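Local coordinates for probable starch synthase 4, chloroplastic/amyloplastic (Arabidopsis thaliana, PDB 6GNE), which is probably a plastid starch synthase with the GT-B glycosyltransferase fold, here holding adenosine-5'-diphosphate and glycan ligands, at residues F177-L188 and D206-V216; S125-L133 and D158-D166. All coordinates share one frame; numbering follows the deposited sequence.

Contact 1: F177-L188 and D206-V216; sequences FEYQGTASASEL and DHSSGDRVNPV. With GLC (alpha-D-glucopyranose), chain C.
Q180 and H207 approach from opposite directions, and the carbonyl oxygen of the glutamine amide is where they meet. Q180 OE1 accepts two bonds in its carbonyl plane, each on a lone pair: one from H207 NE2 at 3.0 Å, the other from N214 ND2 at 2.7 Å. The imidazole presents its edge, its plane turned 61° from the amide, whereas the two amides are only 33° apart. The other half of the Q180 amide fixes the rotation, since NE2 gives a nearly straight bond to F177 O (2.8 Å). N214 ND2 reaches D206 OD1 as well (2.9 Å), and N214 OD1, at the N-cap of helix 215-222, accepts from K217 N. Beyond these side-chain bonds the segments form a two-stranded antiparallel ribbon within the N-terminal half of the GT-B fold; V213 N to A183 O (2.8 Å) is its firm bond, the return bond from A183 N to V213 O being weak. With CG1 anti to the carbonyl carbon (chi1 -71°), V213 lays that methyl against A185 CB. R212 bends at chi3, placing one guanidinium face over the A183 backbone. The Y179 ring lays one face, toward its rim, against C3 of the bound alpha-D-glucopyranose; W147 and Q148 hydrogen-bond the sugar.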
loop_
_atom_site.group_PDB
_atom_site.type_symbol
_atom_site.label_atom_id
_atom_site.label_comp_id
_atom_site.label_asym_id
_atom_site.label_seq_id
_atom_site.Cartn_x
_atom_site.Cartn_y
_atom_site.Cartn_z
ATOM N N PHE A 177 -3.017 8.477 6.884
ATOM C CA PHE A 177 -3.860 9.221 7.859
ATOM C C PHE A 177 -4.809 10.228 7.215
ATOM O O PHE A 177 -5.593 10.857 7.887
ATOM C CB PHE A 177 -3.006 9.928 8.907
ATOM C CG PHE A 177 -2.421 9.014 9.947
ATOM C CD1 PHE A 177 -3.153 8.630 11.046
ATOM C CD2 PHE A 177 -1.108 8.565 9.842
ATOM C CE1 PHE A 177 -2.608 7.796 12.004
ATOM C CE2 PHE A 177 -0.546 7.758 10.813
ATOM C CZ PHE A 177 -1.296 7.362 11.897
ATOM N N GLU A 178 -4.714 10.418 5.918
ATOM C CA GLU A 178 -5.744 11.131 5.195
ATOM C C GLU A 178 -7.097 10.469 5.331
ATOM O O GLU A 178 -8.096 11.144 5.407
ATOM C CB GLU A 178 -5.358 11.227 3.726
ATOM C CG GLU A 178 -6.251 12.159 2.910
ATOM C CD GLU A 178 -6.043 12.032 1.410
ATOM O OE1 GLU A 178 -5.284 11.071 0.974
ATOM O OE2 GLU A 178 -6.636 12.946 0.728
ATOM N N TYR A 179 -7.124 9.141 5.337
ATOM C CA TYR A 179 -8.393 8.399 5.348
ATOM C C TYR A 179 -8.757 7.938 6.738
ATOM O O TYR A 179 -8.266 6.934 7.202
ATOM C CB TYR A 179 -8.345 7.234 4.356
ATOM C CG TYR A 179 -8.072 7.703 2.946
ATOM C CD1 TYR A 179 -8.819 8.772 2.378
ATOM C CD2 TYR A 179 -7.080 7.084 2.148
ATOM C CE1 TYR A 179 -8.556 9.227 1.086
ATOM C CE2 TYR A 179 -6.823 7.524 0.834
ATOM C CZ TYR A 179 -7.551 8.586 0.312
ATOM O OH TYR A 179 -7.322 9.016 -0.948
ATOM N N GLN A 180 -9.637 8.694 7.380
ATOM C CA GLN A 180 -9.974 8.494 8.780
ATOM C C GLN A 180 -11.340 7.804 9.003
ATOM O O GLN A 180 -11.626 7.328 10.110
ATOM C CB GLN A 180 -9.866 9.839 9.529
ATOM C CG GLN A 180 -8.416 10.277 9.643
ATOM C CD GLN A 180 -8.214 11.660 10.218
ATOM O OE1 GLN A 180 -8.930 12.110 11.130
ATOM N NE2 GLN A 180 -7.206 12.334 9.709
ATOM N N GLY A 181 -12.161 7.741 7.949
ATOM C CA GLY A 181 -13.464 7.087 7.998
ATOM C C GLY A 181 -14.506 7.829 8.784
ATOM O O GLY A 181 -15.442 7.223 9.308
ATOM N N THR A 182 -14.372 9.140 8.863
ATOM C CA THR A 182 -15.245 9.916 9.730
ATOM C C THR A 182 -16.666 9.861 9.202
ATOM O O THR A 182 -16.887 9.807 8.002
ATOM C CB THR A 182 -14.773 11.368 9.839
ATOM O OG1 THR A 182 -14.579 11.888 8.525
ATOM C CG2 THR A 182 -13.481 11.442 10.625
ATOM N N ALA A 183 -17.623 9.847 10.122
ATOM C CA ALA A 183 -19.050 9.902 9.812
ATOM C C ALA A 183 -19.818 10.483 11.028
ATOM O O ALA A 183 -19.210 10.735 12.077
ATOM C CB ALA A 183 -19.545 8.492 9.481
ATOM N N SER A 184 -21.138 10.670 10.885
ATOM C CA SER A 184 -22.024 10.965 12.021
ATOM C C SER A 184 -22.002 9.830 13.041
ATOM O O SER A 184 -21.850 8.642 12.677
ATOM C CB SER A 184 -23.487 11.169 11.588
ATOM O OG SER A 184 -23.609 11.899 10.390
ATOM N N ALA A 185 -22.194 10.201 14.303
ATOM C CA ALA A 185 -22.117 9.266 15.422
ATOM C C ALA A 185 -23.170 8.147 15.386
ATOM O O ALA A 185 -22.873 7.019 15.784
ATOM C CB ALA A 185 -22.192 10.021 16.743
ATOM N N SER A 186 -24.381 8.468 14.911
ATOM C CA SER A 186 -25.488 7.501 14.745
ATOM C C SER A 186 -25.035 6.200 14.098
ATOM O O SER A 186 -25.424 5.116 14.529
ATOM C CB SER A 186 -26.606 8.076 13.860
ATOM O OG SER A 186 -26.680 9.494 13.868
ATOM N N GLU A 187 -24.209 6.343 13.063
ATOM C CA GLU A 187 -23.713 5.220 12.281
ATOM C C GLU A 187 -22.765 4.260 13.007
ATOM O O GLU A 187 -22.591 3.119 12.553
ATOM C CB GLU A 187 -23.033 5.723 10.989
ATOM C CG GLU A 187 -24.019 6.389 10.030
ATOM C CD GLU A 187 -23.646 6.192 8.576
ATOM O OE1 GLU A 187 -23.508 7.228 7.902
ATOM O OE2 GLU A 187 -23.479 5.017 8.125
ATOM N N LEU A 188 -22.148 4.713 14.096
ATOM C CA LEU A 188 -21.264 3.854 14.897
ATOM C C LEU A 188 -22.000 2.744 15.630
ATOM O O LEU A 188 -21.390 1.721 15.968
ATOM C CB LEU A 188 -20.447 4.669 15.914
ATOM C CG LEU A 188 -19.191 3.975 16.454
ATOM C CD1 LEU A 188 -18.201 3.590 15.344
ATOM C CD2 LEU A 188 -18.532 4.816 17.522
ATOM N N ASP A 206 -14.701 12.987 16.599
ATOM C CA ASP A 206 -13.776 13.652 15.682
ATOM C C ASP A 206 -13.102 14.881 16.360
ATOM O O ASP A 206 -13.514 15.362 17.429
ATOM C CB ASP A 206 -14.432 13.933 14.310
ATOM C CG ASP A 206 -13.399 14.313 13.244
ATOM O OD1 ASP A 206 -12.323 13.684 13.210
ATOM O OD2 ASP A 206 -13.627 15.306 12.529
ATOM N N HIS A 207 -11.977 15.268 15.799
ATOM C CA HIS A 207 -11.178 16.376 16.305
ATOM C C HIS A 207 -11.795 17.715 15.943
ATOM O O HIS A 207 -11.622 18.658 16.702
ATOM C CB HIS A 207 -9.727 16.243 15.777
ATOM C CG HIS A 207 -9.621 15.829 14.331
ATOM N ND1 HIS A 207 -9.871 16.699 13.287
ATOM C CD2 HIS A 207 -9.301 14.636 13.758
ATOM C CE1 HIS A 207 -9.712 16.061 12.138
ATOM N NE2 HIS A 207 -9.359 14.810 12.395
ATOM N N SER A 208 -12.555 17.737 14.826
ATOM C CA SER A 208 -13.141 18.940 14.202
ATOM C C SER A 208 -14.671 19.075 14.247
ATOM O O SER A 208 -15.207 20.068 13.730
ATOM C CB SER A 208 -12.692 19.040 12.733
ATOM O OG SER A 208 -11.286 19.043 12.654
ATOM N N SER A 209 -15.356 18.105 14.853
ATOM C CA SER A 209 -16.802 18.175 15.078
ATOM C C SER A 209 -17.264 17.373 16.317
ATOM O O SER A 209 -16.606 16.439 16.793
ATOM C CB SER A 209 -17.536 17.740 13.800
ATOM O OG SER A 209 -18.952 17.703 13.956
ATOM N N GLY A 210 -18.427 17.768 16.817
ATOM C CA GLY A 210 -18.990 17.238 18.047
ATOM C C GLY A 210 -19.915 16.054 17.829
ATOM O O GLY A 210 -19.891 15.117 18.627
ATOM N N ASP A 211 -20.686 16.073 16.731
ATOM C CA ASP A 211 -21.597 14.969 16.420
ATOM C C ASP A 211 -21.093 14.124 15.251
ATOM O O ASP A 211 -21.873 13.526 14.530
ATOM C CB ASP A 211 -23.070 15.444 16.288
ATOM C CG ASP A 211 -23.927 15.054 17.519
ATOM O OD1 ASP A 211 -23.985 13.844 17.855
ATOM O OD2 ASP A 211 -24.532 15.948 18.152
ATOM N N ARG A 212 -19.768 13.986 15.172
ATOM C CA ARG A 212 -19.103 13.042 14.261
ATOM C C ARG A 212 -18.101 12.169 15.023
ATOM O O ARG A 212 -17.548 12.598 16.038
ATOM C CB ARG A 212 -18.398 13.798 13.138
ATOM C CG ARG A 212 -19.356 14.256 12.045
ATOM C CD ARG A 212 -18.742 15.232 11.032
ATOM N NE ARG A 212 -17.942 14.571 9.996
ATOM C CZ ARG A 212 -18.421 13.752 9.047
ATOM N NH1 ARG A 212 -19.720 13.464 8.953
ATOM N NH2 ARG A 212 -17.588 13.210 8.172
ATOM N N VAL A 213 -17.871 10.945 14.537
ATOM C CA VAL A 213 -16.888 10.037 15.152
ATOM C C VAL A 213 -15.754 9.671 14.201
ATOM O O VAL A 213 -15.898 9.768 12.996
ATOM C CB VAL A 213 -17.528 8.755 15.696
ATOM C CG1 VAL A 213 -18.356 9.080 16.932
ATOM C CG2 VAL A 213 -18.364 8.043 14.629
ATOM N N ASN A 214 -14.629 9.233 14.760
ATOM C CA ASN A 214 -13.402 9.032 13.997
ATOM C C ASN A 214 -12.828 7.631 14.251
ATOM O O ASN A 214 -12.220 7.396 15.300
ATOM C CB ASN A 214 -12.384 10.115 14.357
ATOM C CG ASN A 214 -11.153 10.074 13.473
ATOM O OD1 ASN A 214 -10.556 9.013 13.281
ATOM N ND2 ASN A 214 -10.759 11.221 12.944
ATOM N N PRO A 215 -13.011 6.698 13.286
ATOM C CA PRO A 215 -12.535 5.326 13.452
ATOM C C PRO A 215 -11.046 5.188 13.686
ATOM O O PRO A 215 -10.637 4.424 14.546
ATOM C CB PRO A 215 -12.949 4.667 12.156
ATOM C CG PRO A 215 -14.202 5.371 11.780
ATOM C CD PRO A 215 -13.985 6.792 12.178
ATOM N N VAL A 216 -10.250 5.916 12.933
ATOM C CA VAL A 216 -8.802 5.859 13.093
ATOM C C VAL A 216 -8.400 6.382 14.468
ATOM O O VAL A 216 -7.510 5.817 15.092
ATOM C CB VAL A 216 -8.071 6.607 11.954
ATOM C CG1 VAL A 216 -6.566 6.701 12.211
ATOM C CG2 VAL A 216 -8.312 5.892 10.635
HETATM C C1 GLC C . -11.133 5.135 -0.610
HETATM C C2 GLC C . -10.874 4.274 0.625
HETATM C C3 GLC C . -9.425 4.421 1.086
HETATM C C4 GLC C . -8.517 4.000 -0.063
HETATM C C5 GLC C . -8.784 4.910 -1.252
HETATM C C6 GLC C . -7.958 4.484 -2.460
HETATM O O2 GLC C . -11.804 4.623 1.651
HETATM O O3 GLC C . -9.160 3.605 2.221
HETATM O O4 GLC C . -7.150 4.060 0.338
HETATM O O5 GLC C . -10.171 4.844 -1.622
HETATM O O6 GLC C . -8.391 5.220 -3.610
#

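Contact 2: S125-L133 and D158-D166; sequences SRAALELLL and DLYAPKGLD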
loop_
_atom_site.group_PDB
_atom_site.type_symbol
_atom_site.label_atom_id
_atom_site.label_comp_id
_atom_site.label_asym_id
_atom_site.label_seq_id
_atom_site.Cartn_x
_atom_site.Cartn_y
_atom_site.Cartn_z
ATOM N N SER A 125 -15.855 -5.783 10.034
ATOM C CA SER A 125 -15.032 -5.767 11.251
ATOM C C SER A 125 -15.694 -6.556 12.355
ATOM O O SER A 125 -15.027 -7.322 13.037
ATOM C CB SER A 125 -14.780 -4.334 11.736
ATOM O OG SER A 125 -13.995 -3.596 10.816
ATOM N N ARG A 126 -17.003 -6.382 12.516
ATOM C CA ARG A 126 -17.760 -7.127 13.521
ATOM C C ARG A 126 -17.758 -8.613 13.197
ATOM O O ARG A 126 -17.356 -9.425 14.031
ATOM C CB ARG A 126 -19.204 -6.630 13.629
ATOM C CG ARG A 126 -20.046 -7.325 14.689
ATOM C CD ARG A 126 -19.491 -7.035 16.076
ATOM N NE ARG A 126 -20.051 -7.893 17.126
ATOM C CZ ARG A 126 -21.055 -7.581 17.937
ATOM N NH1 ARG A 126 -21.738 -6.441 17.819
ATOM N NH2 ARG A 126 -21.416 -8.459 18.858
ATOM N N ALA A 127 -18.182 -8.952 11.981
ATOM C CA ALA A 127 -18.214 -10.334 11.531
ATOM C C ALA A 127 -16.860 -11.019 11.643
ATOM O O ALA A 127 -16.814 -12.210 11.937
ATOM C CB ALA A 127 -18.741 -10.417 10.104
ATOM N N ALA A 128 -15.762 -10.283 11.430
ATOM C CA ALA A 128 -14.414 -10.865 11.552
ATOM C C ALA A 128 -14.098 -11.345 12.964
ATOM O O ALA A 128 -13.592 -12.454 13.167
ATOM C CB ALA A 128 -13.359 -9.878 11.096
ATOM N N LEU A 129 -14.392 -10.504 13.935
ATOM C CA LEU A 129 -14.257 -10.889 15.351
ATOM C C LEU A 129 -15.183 -12.040 15.751
ATOM O O LEU A 129 -14.786 -12.927 16.503
ATOM C CB LEU A 129 -14.499 -9.680 16.263
ATOM C CG LEU A 129 -13.364 -8.664 16.188
ATOM C CD1 LEU A 129 -13.751 -7.396 16.925
ATOM C CD2 LEU A 129 -12.058 -9.271 16.703
ATOM N N GLU A 130 -16.400 -12.009 15.227
ATOM C CA GLU A 130 -17.383 -13.071 15.434
ATOM C C GLU A 130 -16.883 -14.414 14.897
ATOM O O GLU A 130 -16.985 -15.407 15.567
ATOM C CB GLU A 130 -18.703 -12.667 14.768
ATOM C CG GLU A 130 -19.939 -13.339 15.309
ATOM C CD GLU A 130 -20.159 -13.047 16.763
ATOM O OE1 GLU A 130 -19.963 -13.965 17.576
ATOM O OE2 GLU A 130 -20.524 -11.874 17.095
ATOM N N LEU A 131 -16.296 -14.416 13.716
ATOM C CA LEU A 131 -15.689 -15.631 13.178
ATOM C C LEU A 131 -14.626 -16.174 14.120
ATOM O O LEU A 131 -14.575 -17.376 14.348
ATOM C CB LEU A 131 -15.112 -15.402 11.769
ATOM C CG LEU A 131 -14.080 -16.390 11.191
ATOM C CD1 LEU A 131 -14.658 -17.791 10.976
ATOM C CD2 LEU A 131 -13.513 -15.827 9.895
ATOM N N LEU A 132 -13.785 -15.305 14.668
ATOM C CA LEU A 132 -12.753 -15.742 15.632
ATOM C C LEU A 132 -13.341 -16.397 16.907
ATOM O O LEU A 132 -12.938 -17.515 17.299
ATOM C CB LEU A 132 -11.812 -14.587 15.999
ATOM C CG LEU A 132 -10.878 -14.116 14.886
ATOM C CD1 LEU A 132 -10.057 -12.929 15.346
ATOM C CD2 LEU A 132 -9.973 -15.238 14.389
ATOM N N LEU A 133 -14.293 -15.688 17.520
ATOM C CA LEU A 133 -14.979 -16.160 18.716
ATOM C C LEU A 133 -15.572 -17.533 18.431
ATOM O O LEU A 133 -15.228 -18.504 19.090
ATOM C CB LEU A 133 -16.071 -15.165 19.137
ATOM C CG LEU A 133 -16.979 -15.535 20.326
ATOM C CD1 LEU A 133 -16.219 -15.586 21.657
ATOM C CD2 LEU A 133 -18.168 -14.583 20.426
ATOM N N ASP A 158 -14.591 -3.806 24.011
ATOM C CA ASP A 158 -15.933 -3.590 24.541
ATOM C C ASP A 158 -16.821 -4.832 24.468
ATOM O O ASP A 158 -17.582 -5.079 25.387
ATOM C CB ASP A 158 -16.563 -2.356 23.876
ATOM C CG ASP A 158 -15.900 -1.032 24.317
ATOM O OD1 ASP A 158 -14.859 -1.019 25.037
ATOM O OD2 ASP A 158 -16.443 0.027 23.922
ATOM N N LEU A 159 -16.668 -5.663 23.439
ATOM C CA LEU A 159 -17.582 -6.807 23.243
ATOM C C LEU A 159 -16.993 -8.230 23.173
ATOM O O LEU A 159 -17.769 -9.204 23.257
ATOM C CB LEU A 159 -18.429 -6.552 22.001
ATOM C CG LEU A 159 -19.252 -5.248 21.998
ATOM C CD1 LEU A 159 -19.889 -4.983 20.638
ATOM C CD2 LEU A 159 -20.297 -5.227 23.115
ATOM N N TYR A 160 -15.674 -8.383 23.030
ATOM C CA TYR A 160 -15.092 -9.720 22.817
ATOM C C TYR A 160 -14.095 -10.229 23.864
ATOM O O TYR A 160 -14.060 -11.439 24.115
ATOM C CB TYR A 160 -14.497 -9.821 21.416
ATOM C CG TYR A 160 -15.566 -9.885 20.352
ATOM C CD1 TYR A 160 -16.207 -8.726 19.921
ATOM C CD2 TYR A 160 -15.959 -11.102 19.789
ATOM C CE1 TYR A 160 -17.205 -8.774 18.963
ATOM C CE2 TYR A 160 -16.945 -11.154 18.806
ATOM C CZ TYR A 160 -17.563 -9.983 18.405
ATOM O OH TYR A 160 -18.539 -10.017 17.454
ATOM N N ALA A 161 -13.291 -9.332 24.448
ATOM C CA ALA A 161 -12.497 -9.648 25.658
ATOM C C ALA A 161 -13.339 -10.125 26.839
ATOM O O ALA A 161 -12.906 -11.058 27.508
ATOM C CB ALA A 161 -11.588 -8.496 26.066
ATOM N N PRO A 162 -14.542 -9.513 27.086
ATOM C CA PRO A 162 -15.474 -10.010 28.131
ATOM C C PRO A 162 -16.474 -11.127 27.695
ATOM O O PRO A 162 -17.468 -11.368 28.389
ATOM C CB PRO A 162 -16.219 -8.726 28.567
ATOM C CG PRO A 162 -16.173 -7.816 27.386
ATOM C CD PRO A 162 -15.071 -8.280 26.453
ATOM N N LYS A 163 -16.257 -11.742 26.540
ATOM C CA LYS A 163 -17.074 -12.867 26.045
ATOM C C LYS A 163 -16.271 -14.181 25.954
ATOM O O LYS A 163 -16.792 -15.182 25.440
ATOM C CB LYS A 163 -17.649 -12.522 24.648
ATOM C CG LYS A 163 -19.099 -12.067 24.641
ATOM C CD LYS A 163 -19.651 -12.092 23.207
ATOM C CE LYS A 163 -21.171 -11.972 23.151
ATOM N NZ LYS A 163 -21.575 -10.541 23.169
ATOM N N GLY A 164 -15.019 -14.182 26.432
ATOM C CA GLY A 164 -14.103 -15.322 26.241
ATOM C C GLY A 164 -12.902 -15.072 25.339
ATOM O O GLY A 164 -11.899 -15.760 25.484
ATOM N N LEU A 165 -12.993 -14.104 24.416
ATOM C CA LEU A 165 -11.865 -13.723 23.505
ATOM C C LEU A 165 -11.029 -12.549 24.132
ATOM O O LEU A 165 -11.200 -11.384 23.761
ATOM C CB LEU A 165 -12.412 -13.379 22.081
ATOM C CG LEU A 165 -11.799 -13.788 20.707
ATOM C CD1 LEU A 165 -12.308 -12.877 19.587
ATOM C CD2 LEU A 165 -10.275 -13.849 20.694
ATOM N N ASP A 166 -10.135 -12.881 25.072
ATOM C CA ASP A 166 -9.269 -11.908 25.792
ATOM C C ASP A 166 -7.751 -12.285 25.739
ATOM O O ASP A 166 -6.923 -11.747 26.493
ATOM C CB ASP A 166 -9.754 -11.750 27.247
ATOM C CG ASP A 166 -9.966 -13.103 27.963
ATOM O OD1 ASP A 166 -11.062 -13.699 27.832
ATOM O OD2 ASP A 166 -9.039 -13.566 28.664
#
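R126 and Y160 meet through a bend in the arginine: CG stands anti to the backbone N (chi1 -178°), and a turn at chi2 (65°) carries NE to the tyrosine hydroxyl. E130, one helical turn on, follows the same course, with CG again anti to N and a bend at chi2, and brings OE2 to that same oxygen. Y160 OH accepts from R126 NE at 2.6 Å and donates to E130 OE2 at 2.7 Å. The first bond lies in the guanidinium plane, which stands almost perpendicular to the ring; the second meets the carboxylate from above its plane.

The ring fills a knobs-into-holes site on helix 117-134, whose walls are R126, L129, E130 and L133. L129 CB sits over the centre of one face, a CH-pi contact at 3.8 Å from the centroid. L133 crosses the tyrosine at about a right angle and brings CD2 to Y160 CE2 (4.0 Å), while the same methyl meets K163 CD. Further along, L165 CD1 packs on L132 CB at 4.0 Å. L159 CD1 lies over one face of the R126 guanidinium, toward its rim, and R126 NH1 is bonded to C191 O. Helix 117-134 is joined to the C-terminal part of helix 152-160 and the chain that follows, within the Rossmann-like N-terminal domain of a GT-B protein; the helix also touches strand 45-51 through A128, L131 and L132.

The R126 NH2 to E130 OE2 salt bridge is long at 3.9 Å, and Y160 OH bridges the two charged groups. Their opposite charges would probably polarise its O-H toward the carboxylate, while the two leucines hold the ring.

How the contacts relate
Both contacts belong to the N-terminal half of the GT-B fold, and neither is wholly core or surface: each is partly buried, their centres about 23 Å (contact 1) and 27 Å (contact 2) from the centre of the chain. Helix 117-134 connects them: contact 2 lies on its later turns, while F118 near its start touches A183 and P215 of contact 1. Contact 1 pairs ribbon and loop through one firm backbone bond, several weak ones and a shared amide oxygen; contact 2 is a helix surface receiving an aromatic knob, with a hydroxyl between opposite charges. Y179 of contact 1 lines a large glycan pocket; D158, in segment 158-166 but not in contact 2 itself, belongs to a separate, smaller one.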